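Local coordinates for extracellular solute-binding protein, family 1 (Bifidobacterium longum subsp. infantis, PDB 6FTH) that probably binds human milk oligosaccharides outside the cell and hands them to an ABC transporter for uptake, at residues D163-Q168 with K184-N189; S366-Q369 with S373-N376; T394-M397 with L401-G404. All coordinates share one frame; numbering follows the deposited sequence.

How the contacts relate
The chain is a solute-binding protein of the SBP_bac_8 family. Contact 1 comes first. It sets the end of helix 159-165 against the loop that leaves helix 173-185, and closes a loop that is mostly helix. Contact 2 follows, and folds the loop after helix 363-371 back on that helix. Contact 3 does the same a little later for helix 390-398. All three lie in series, and none nests or crosses. Contact 1 stands apart, with its centre about 46 Å from that of contact 2 and about 40 Å from that of contact 3. Contacts 2 and 3 have centres about 12 Å apart and touch where Asn-376 packs on Pro-403. Trp-48 of helix 47-56 hydrogen-bonds to both.

Contact 1 (D163-Q168 with K184-N189); sequences DKLGLQ and KTEDPN
Lys-164 and Pro-188 mark the closest approach of the two backbones, with their CA atoms 6.9 Å apart. The contact sets the C-terminal end of helix 159-165 against the loop that follows helix 173-185 in this solute-binding protein. The first helix ends in a Schellman motif. Gly-166 takes a positive phi of 69° there, and its N bonds to Asp-163 O at 3.2 Å. The other helix stops at Thr-185, and Glu-186 begins the loop. The chain then turns through Asp-187 to Pro-188.

Leu-165 is the apolar centre of the contact, and its two methyls divide the work. CD1 reaches the ring of Pro-188, at 4.2 Å from CB. CD2 meets Glu-186 and lies 3.8 Å from its CB. The leucine CG stands anti to its own carbonyl carbon (chi1 -60°), which turns the branched end toward the loop. Glu-186 uses the same first rotamer and runs extended beyond CG. Its OE1 ends 3.4 Å from Leu-165 CD2 and also nears CD1. This is van der Waals contact between a carboxylate oxygen and aliphatic carbons. Leu-165 also touches Ala-182 and Phe-183 of helix 173-185, while Trp-161 of the first helix packs on Pro-188. The loop beyond is held by Asn-189, whose ND2 bonds to Ala-290 O and Asp-195 OD2.

The polar link runs through one water. Lys-164 is exposed, and its chain, extended beyond CG, passes alongside the carbonyl of Pro-188. Its ammonium group overshoots that oxygen and reaches the water instead. The water accepts from Lys-164 NZ at 2.6 Å and donates to Pro-188 O at 2.8 Å.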
loop_
_atom_site.group_PDB
_atom_site.type_symbol
_atom_site.label_atom_id
_atom_site.label_comp_id
_atom_site.label_asym_id
_atom_site.label_seq_id
_atom_site.Cartn_x
_atom_site.Cartn_y
_atom_site.Cartn_z
ATOM N N ASP A 163 3.069 -29.429 9.136
ATOM C CA ASP A 163 2.426 -30.738 9.060
ATOM C C ASP A 163 3.446 -31.861 9.204
ATOM O O ASP A 163 3.220 -32.828 9.945
ATOM C CB ASP A 163 1.704 -30.875 7.722
ATOM C CG ASP A 163 0.405 -30.070 7.657
ATOM O OD1 ASP A 163 -0.049 -29.548 8.687
ATOM O OD2 ASP A 163 -0.155 -29.986 6.544
ATOM N N LYS A 164 4.569 -31.745 8.497
ATOM C CA LYS A 164 5.622 -32.759 8.544
ATOM C C LYS A 164 6.209 -32.909 9.938
ATOM O O LYS A 164 6.601 -34.016 10.332
ATOM C CB LYS A 164 6.728 -32.406 7.547
ATOM C CG LYS A 164 6.338 -32.746 6.098
ATOM C CD LYS A 164 7.466 -32.522 5.097
ATOM C CE LYS A 164 7.025 -32.968 3.700
ATOM N NZ LYS A 164 8.065 -32.720 2.678
ATOM N N LEU A 165 6.276 -31.823 10.700
ATOM C CA LEU A 165 6.869 -31.854 12.032
ATOM C C LEU A 165 5.853 -32.079 13.134
ATOM O O LEU A 165 6.236 -32.189 14.301
ATOM C CB LEU A 165 7.626 -30.547 12.297
ATOM C CG LEU A 165 8.773 -30.246 11.337
ATOM C CD1 LEU A 165 9.457 -28.944 11.753
ATOM C CD2 LEU A 165 9.763 -31.414 11.314
ATOM N N GLY A 166 4.571 -32.155 12.804
ATOM C CA GLY A 166 3.558 -32.348 13.822
ATOM C C GLY A 166 3.380 -31.139 14.722
ATOM O O GLY A 166 3.247 -31.284 15.946
ATOM N N LEU A 167 3.362 -29.951 14.128
ATOM C CA LEU A 167 3.167 -28.683 14.810
ATOM C C LEU A 167 1.848 -28.050 14.387
ATOM O O LEU A 167 1.421 -28.169 13.239
ATOM C CB LEU A 167 4.286 -27.724 14.448
ATOM C CG LEU A 167 5.686 -28.190 14.835
ATOM C CD1 LEU A 167 6.712 -27.360 14.101
ATOM C CD2 LEU A 167 5.888 -28.090 16.311
ATOM N N GLN A 168 1.210 -27.369 15.332
ATOM C CA GLN A 168 0.042 -26.558 15.031
ATOM C C GLN A 168 0.477 -25.151 14.638
ATOM O O GLN A 168 1.579 -24.705 14.946
ATOM C CB GLN A 168 -0.868 -26.492 16.250
ATOM C CG GLN A 168 -1.471 -27.849 16.611
ATOM C CD GLN A 168 -2.476 -27.762 17.742
ATOM O OE1 GLN A 168 -2.844 -26.672 18.180
ATOM N NE2 GLN A 168 -2.920 -28.913 18.223
ATOM N N LYS A 184 14.409 -24.561 12.472
ATOM C CA LYS A 184 15.844 -24.374 12.386
ATOM C C LYS A 184 16.567 -25.711 12.442
ATOM O O LYS A 184 17.523 -25.925 11.694
ATOM C CB LYS A 184 16.326 -23.445 13.500
ATOM C CG LYS A 184 17.822 -23.140 13.398
ATOM C CD LYS A 184 18.328 -22.224 14.469
ATOM C CE LYS A 184 19.814 -21.844 14.237
ATOM N NZ LYS A 184 20.122 -21.225 12.887
ATOM N N THR A 185 16.101 -26.639 13.281
ATOM C CA THR A 185 16.916 -27.802 13.622
ATOM C C THR A 185 16.424 -29.119 13.051
ATOM O O THR A 185 17.190 -30.087 13.052
ATOM C CB THR A 185 17.020 -27.975 15.142
ATOM O OG1 THR A 185 15.724 -28.139 15.724
ATOM C CG2 THR A 185 17.702 -26.760 15.764
ATOM N N GLU A 186 15.174 -29.195 12.589
ATOM C CA GLU A 186 14.574 -30.461 12.198
ATOM C C GLU A 186 14.499 -30.663 10.676
ATOM O O GLU A 186 13.812 -31.581 10.232
ATOM C CB GLU A 186 13.192 -30.620 12.859
ATOM C CG GLU A 186 13.276 -30.509 14.399
ATOM C CD GLU A 186 11.947 -30.585 15.099
ATOM O OE1 GLU A 186 10.935 -30.920 14.445
ATOM O OE2 GLU A 186 11.910 -30.310 16.323
ATOM N N ASP A 187 15.215 -29.878 9.878
ATOM C CA ASP A 187 15.348 -30.128 8.447
ATOM C C ASP A 187 13.994 -30.358 7.772
ATOM O O ASP A 187 13.804 -31.355 7.061
ATOM C CB ASP A 187 16.260 -31.326 8.210
ATOM C CG ASP A 187 16.680 -31.459 6.761
ATOM O OD1 ASP A 187 16.773 -30.429 6.071
ATOM O OD2 ASP A 187 16.916 -32.604 6.300
ATOM N N PRO A 188 13.028 -29.458 7.950
ATOM C CA PRO A 188 11.703 -29.719 7.377
ATOM C C PRO A 188 11.706 -29.841 5.871
ATOM O O PRO A 188 10.823 -30.503 5.323
ATOM C CB PRO A 188 10.861 -28.526 7.862
ATOM C CG PRO A 188 11.865 -27.442 8.146
ATOM C CD PRO A 188 13.041 -28.208 8.728
ATOM N N ASN A 189 12.658 -29.235 5.163
ATOM C CA ASN A 189 12.674 -29.385 3.711
ATOM C C ASN A 189 13.392 -30.643 3.242
ATOM O O ASN A 189 13.434 -30.885 2.030
ATOM C CB ASN A 189 13.172 -28.121 2.982
ATOM C CG ASN A 189 14.680 -27.880 3.093
ATOM O OD1 ASN A 189 15.447 -28.765 3.475
ATOM N ND2 ASN A 189 15.106 -26.687 2.698
HETATM O O HOH W 1 8.849 -30.349 3.355
#

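Contact 2 (S366-Q369 with S373-N376); sequences SVQQ and SFGN
Gln-368 and Phe-374 form an amide-aromatic stack where the loop after helix 363-371 folds back on its last turns. The loop makes a type II turn from Ser-373 to Asn-376, closed by Asn-376 N to Ser-373 O at 3.1 Å. Gly-375 takes the positive phi of that turn. The Gln-368 side chain runs extended beyond CG and lies over one face of the phenylalanine ring. Amide and ring planes are only 10° apart. CG sits almost on the ring normal, 3.5 Å from the centroid, and makes a CH-pi contact. CD follows over the rim, 3.2 Å from Phe-374 CD2. The amide is held at both ends. NE2 donates to Lys-364 O, one turn back in the helix, and OE1 accepts from the loop backbone. These two bonds fix the rotation of the amide and so keep it flat on the ring. Ser-373 OG hydrogen-bonds to Trp-48 N of helix 47-56. Val-367 adds an apolar touch, its CG1 4.0 Å from Phe-374 CE1. The Phe-374 N-H points nearly straight at Gln-368 OE1, at 2.8 Å and 168°, with the nitrogen tilted 25° from the carbonyl plane.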
loop_
_atom_site.group_PDB
_atom_site.type_symbol
_atom_site.label_atom_id
_atom_site.label_comp_id
_atom_site.label_asym_id
_atom_site.label_seq_id
_atom_site.Cartn_x
_atom_site.Cartn_y
_atom_site.Cartn_z
ATOM N N SER A 366 -12.626 2.506 -17.444
ATOM C CA SER A 366 -11.982 2.041 -16.220
ATOM C C SER A 366 -11.565 0.585 -16.351
ATOM O O SER A 366 -10.437 0.218 -16.003
ATOM C CB SER A 366 -12.918 2.241 -15.021
ATOM O OG SER A 366 -13.060 3.605 -14.661
ATOM N N VAL A 367 -12.439 -0.259 -16.905
ATOM C CA VAL A 367 -12.086 -1.661 -17.076
ATOM C C VAL A 367 -10.948 -1.814 -18.074
ATOM O O VAL A 367 -10.012 -2.587 -17.837
ATOM C CB VAL A 367 -13.319 -2.509 -17.448
ATOM C CG1 VAL A 367 -12.889 -3.916 -17.798
ATOM C CG2 VAL A 367 -14.318 -2.520 -16.294
ATOM N N GLN A 368 -10.993 -1.063 -19.183
ATOM C CA GLN A 368 -9.947 -1.200 -20.198
ATOM C C GLN A 368 -8.607 -0.629 -19.721
ATOM O O GLN A 368 -7.552 -1.182 -20.039
ATOM C CB GLN A 368 -10.390 -0.583 -21.523
ATOM C CG GLN A 368 -11.483 -1.386 -22.211
ATOM C CD GLN A 368 -11.782 -0.840 -23.590
ATOM O OE1 GLN A 368 -11.264 -1.354 -24.591
ATOM N NE2 GLN A 368 -12.580 0.224 -23.653
ATOM N N GLN A 369 -8.608 0.447 -18.936
ATOM C CA GLN A 369 -7.329 0.871 -18.365
ATOM C C GLN A 369 -6.753 -0.205 -17.466
ATOM O O GLN A 369 -5.546 -0.450 -17.448
ATOM C CB GLN A 369 -7.482 2.134 -17.537
ATOM C CG GLN A 369 -7.801 3.395 -18.240
ATOM C CD GLN A 369 -8.027 4.475 -17.225
ATOM O OE1 GLN A 369 -7.072 4.961 -16.605
ATOM N NE2 GLN A 369 -9.289 4.787 -16.950
ATOM N N SER A 373 -7.303 -3.274 -23.410
ATOM C CA SER A 373 -8.389 -3.077 -24.363
ATOM C C SER A 373 -9.251 -4.329 -24.500
ATOM O O SER A 373 -8.758 -5.459 -24.455
ATOM C CB SER A 373 -7.789 -2.743 -25.728
ATOM O OG SER A 373 -6.944 -1.603 -25.660
ATOM N N PHE A 374 -10.558 -4.112 -24.674
ATOM C CA PHE A 374 -11.474 -5.203 -24.991
ATOM C C PHE A 374 -11.002 -5.932 -26.246
ATOM O O PHE A 374 -10.584 -5.312 -27.228
ATOM C CB PHE A 374 -12.880 -4.642 -25.219
ATOM C CG PHE A 374 -13.533 -4.082 -23.974
ATOM C CD1 PHE A 374 -13.434 -4.731 -22.760
ATOM C CD2 PHE A 374 -14.237 -2.897 -24.040
ATOM C CE1 PHE A 374 -14.043 -4.210 -21.636
ATOM C CE2 PHE A 374 -14.842 -2.365 -22.937
ATOM C CZ PHE A 374 -14.747 -3.013 -21.727
ATOM N N GLY A 375 -11.049 -7.259 -26.196
ATOM C CA GLY A 375 -10.596 -8.085 -27.298
ATOM C C GLY A 375 -9.119 -8.376 -27.318
ATOM O O GLY A 375 -8.677 -9.205 -28.125
ATOM N N ASN A 376 -8.329 -7.718 -26.477
ATOM C CA ASN A 376 -6.915 -8.033 -26.375
ATOM C C ASN A 376 -6.742 -9.042 -25.247
ATOM O O ASN A 376 -6.653 -10.246 -25.503
ATOM C CB ASN A 376 -6.110 -6.737 -26.189
ATOM C CG ASN A 376 -4.619 -6.966 -26.174
ATOM O OD1 ASN A 376 -4.144 -8.061 -25.859
ATOM N ND2 ASN A 376 -3.862 -5.916 -26.485
#

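Contact 3 (T394-M397 with L401-G404); sequences TKAM and LFPG
Met-397 and Pro-403 clamp the ring of Phe-402 from its two faces. The methionine methyl CE is the bump on one side. It lies off centre, toward the rim, 3.6 Å from Phe-402 CD1, and makes a CH-pi contact. The sulfur comes in obliquely, with SD 4.4 Å from the ring centroid, a Met-aromatic contact. The methionine chain points away from the loop at its root, but a bend at chi2 (-67°) swings the thioether back to the ring. Pro-403 CD covers the opposite face, and Gly-404 O lies at the ring edge. Ala-396 fills the notch between the rings. Its CB is 4.3 Å from Phe-402 CD1 and 4.1 Å from Pro-403 CD. A backbone bond accompanies this packing. Leu-401 N donates to Ala-396 O at 2.9 Å and 163°, five residues back, and draws the loop against the end of helix 390-398. Tyr-393 of that helix meets the Phe-402 ring edge-to-face. The backbone of Phe-402 bonds to Ala-39 and Asp-41, in the link between strand 29-36 and helix 47-56. Pro-403 O takes a bond from Trp-48 NE1 and thereby ties the loop to helix 47-56.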
loop_
_atom_site.group_PDB
_atom_site.type_symbol
_atom_site.label_atom_id
_atom_site.label_comp_id
_atom_site.label_asym_id
_atom_site.label_seq_id
_atom_site.Cartn_x
_atom_site.Cartn_y
_atom_site.Cartn_z
ATOM N N THR A 394 -0.312 -12.445 -18.416
ATOM C CA THR A 394 1.031 -12.603 -17.852
ATOM C C THR A 394 2.103 -12.463 -18.919
ATOM O O THR A 394 3.163 -11.876 -18.671
ATOM C CB THR A 394 1.150 -13.931 -17.123
ATOM O OG1 THR A 394 0.834 -14.994 -18.010
ATOM C CG2 THR A 394 0.188 -13.992 -15.971
ATOM N N LYS A 395 1.841 -12.972 -20.123
ATOM C CA LYS A 395 2.812 -12.788 -21.194
ATOM C C LYS A 395 2.977 -11.315 -21.543
ATOM O O LYS A 395 4.100 -10.850 -21.763
ATOM C CB LYS A 395 2.423 -13.612 -22.418
ATOM C CG LYS A 395 3.443 -13.495 -23.545
ATOM C CD LYS A 395 3.206 -14.469 -24.654
ATOM C CE LYS A 395 4.390 -14.447 -25.629
ATOM N NZ LYS A 395 4.552 -13.120 -26.280
ATOM N N ALA A 396 1.880 -10.553 -21.597
ATOM C CA ALA A 396 2.003 -9.130 -21.914
ATOM C C ALA A 396 2.847 -8.408 -20.867
ATOM O O ALA A 396 3.687 -7.556 -21.202
ATOM C CB ALA A 396 0.614 -8.503 -22.009
ATOM N N MET A 397 2.637 -8.738 -19.594
ATOM C CA MET A 397 3.459 -8.180 -18.526
ATOM C C MET A 397 4.920 -8.587 -18.706
ATOM O O MET A 397 5.834 -7.755 -18.580
ATOM C CB MET A 397 2.940 -8.684 -17.177
ATOM C CG MET A 397 1.657 -8.027 -16.687
ATOM S SD MET A 397 1.926 -6.277 -16.302
ATOM C CE MET A 397 0.417 -5.897 -15.448
ATOM N N LEU A 401 4.821 -5.113 -22.302
ATOM C CA LEU A 401 3.908 -4.553 -23.284
ATOM C C LEU A 401 2.474 -4.620 -22.781
ATOM O O LEU A 401 1.536 -4.838 -23.552
ATOM C CB LEU A 401 4.043 -5.270 -24.627
ATOM C CG LEU A 401 5.379 -5.050 -25.336
ATOM C CD1 LEU A 401 5.524 -6.044 -26.497
ATOM C CD2 LEU A 401 5.473 -3.625 -25.824
ATOM N N PHE A 402 2.270 -4.398 -21.484
ATOM C CA PHE A 402 0.910 -4.467 -20.963
ATOM C C PHE A 402 0.063 -3.391 -21.638
ATOM O O PHE A 402 0.456 -2.218 -21.638
ATOM C CB PHE A 402 0.851 -4.302 -19.450
ATOM C CG PHE A 402 -0.495 -4.654 -18.887
ATOM C CD1 PHE A 402 -0.891 -5.983 -18.810
ATOM C CD2 PHE A 402 -1.375 -3.673 -18.474
ATOM C CE1 PHE A 402 -2.144 -6.328 -18.315
ATOM C CE2 PHE A 402 -2.640 -4.018 -17.986
ATOM C CZ PHE A 402 -3.016 -5.351 -17.910
ATOM N N PRO A 403 -1.119 -3.747 -22.217
ATOM C CA PRO A 403 -1.904 -2.776 -22.992
ATOM C C PRO A 403 -2.904 -1.996 -22.151
ATOM O O PRO A 403 -4.022 -1.696 -22.594
ATOM C CB PRO A 403 -2.623 -3.665 -24.005
ATOM C CG PRO A 403 -2.929 -4.905 -23.183
ATOM C CD PRO A 403 -1.678 -5.107 -22.330
ATOM N N GLY A 404 -2.463 -1.604 -20.972
ATOM C CA GLY A 404 -3.238 -0.730 -20.123
ATOM C C GLY A 404 -2.356 -0.114 -19.066
ATOM O O GLY A 404 -1.133 -0.245 -19.091
#